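Local structure of nitrosopumilus output domain-containing protein (Pyrococcus horikoshii, 2P9X) at residues 25-28 and 29-33. The protein is of unknown function but binds zinc, and forms a small all-helical domain of the Nitrosopumilus output domain family that probably assembles as a tetramer. Sequence-based numbering, arbitrary orientation.
Sequences AVLE and AHLRA
The carbonyl oxygen of L27 accepts the amide of L31, with L31 N 2.9 Å from L27 O and an N-H...O angle of 165°. It is one link in the i to i+4 bonding of helix 23-35, and A29 N to A25 O, H30 N to V26 O and R32 N to E28 O repeat the pattern over about two turns of the α-helix. One side-chain pair, L27 with L31, follows the same spacing. The two lean over one flank, where L27 CD1 lies 4.0 Å from L31 CG and the chains cross at a slant. L27 sends CG opposite its own amide nitrogen (chi1 180°), whereas L31 sets CG opposite its carbonyl carbon (chi1 -64°), and these choices bring the two branches together. Both leucines also meet helix 46-57 and I39, so an alanine in place of L31 would probably open a gap beside L27 CD1 and weaken the seam with A52. The H30 ring ties the helix to its own chain and to a neighbour: NE2 is hydrogen-bonded to A52 O of the same chain, and ND1 to the hydroxyl of Y60 of the third subunit. V26, A29 and H30 pack on H30, A29 and V26, respectively, of the second subunit. E28 and E24, their carboxylates close together, bind zinc in a crystal structure of this protein, though none is bound to this chain here. R32 CB lies 3.2 Å from E28 O.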
# COMPACT_ATOMS: atom_id res chain seq x y z
N ALA A 25 9.70 3.16 12.35
CA ALA A 25 10.66 3.94 11.58
C ALA A 25 10.08 4.42 10.25
O ALA A 25 10.33 5.55 9.83
CB ALA A 25 11.91 3.12 11.32
N VAL A 26 9.33 3.55 9.59
CA VAL A 26 8.74 3.91 8.31
C VAL A 26 7.70 5.02 8.44
O VAL A 26 7.75 6.02 7.72
CB VAL A 26 8.13 2.66 7.63
CG1 VAL A 26 7.30 3.06 6.41
CG2 VAL A 26 9.26 1.72 7.21
N LEU A 27 6.76 4.86 9.36
CA LEU A 27 5.75 5.89 9.52
C LEU A 27 6.38 7.20 10.00
O LEU A 27 6.02 8.27 9.54
CB LEU A 27 4.66 5.44 10.51
CG LEU A 27 3.53 6.45 10.77
CD1 LEU A 27 2.89 6.93 9.47
CD2 LEU A 27 2.48 5.78 11.66
N GLU A 28 7.34 7.11 10.92
CA GLU A 28 7.97 8.33 11.41
C GLU A 28 8.76 9.05 10.32
O GLU A 28 8.78 10.27 10.27
CB GLU A 28 8.85 8.02 12.62
CG GLU A 28 8.04 8.07 13.90
CD GLU A 28 8.66 7.31 15.04
OE1 GLU A 28 9.77 6.76 14.87
OE2 GLU A 28 8.01 7.25 16.11
N ALA A 29 9.38 8.29 9.43
CA ALA A 29 10.12 8.93 8.34
C ALA A 29 9.13 9.69 7.45
O ALA A 29 9.41 10.79 6.99
CB ALA A 29 10.85 7.88 7.51
N HIS A 30 7.98 9.07 7.20
CA HIS A 30 6.94 9.68 6.39
C HIS A 30 6.39 10.95 7.03
O HIS A 30 6.26 11.97 6.37
CB HIS A 30 5.81 8.67 6.18
CG HIS A 30 4.64 9.22 5.43
ND1 HIS A 30 4.70 9.57 4.10
CD2 HIS A 30 3.37 9.46 5.83
CE1 HIS A 30 3.51 9.99 3.70
NE2 HIS A 30 2.69 9.94 4.73
N LEU A 31 6.06 10.89 8.31
CA LEU A 31 5.51 12.07 8.99
C LEU A 31 6.53 13.19 9.10
O LEU A 31 6.17 14.36 9.02
CB LEU A 31 5.01 11.70 10.39
CG LEU A 31 3.85 10.71 10.43
CD1 LEU A 31 3.57 10.34 11.89
CD2 LEU A 31 2.60 11.32 9.78
N ARG A 32 7.79 12.83 9.29
CA ARG A 32 8.86 13.82 9.41
C ARG A 32 9.06 14.54 8.09
O ARG A 32 9.12 15.77 8.05
CB ARG A 32 10.17 13.13 9.80
CG ARG A 32 11.29 14.06 10.22
CD ARG A 32 11.33 14.22 11.74
NE ARG A 32 10.68 15.44 12.21
CZ ARG A 32 10.23 15.63 13.44
NH1 ARG A 32 10.36 14.67 14.36
NH2 ARG A 32 9.68 16.78 13.77
N ALA A 33 9.15 13.78 7.01
CA ALA A 33 9.37 14.35 5.69
C ALA A 33 8.20 15.13 5.11
O ALA A 33 8.40 16.13 4.41
CB ALA A 33 9.78 13.24 4.71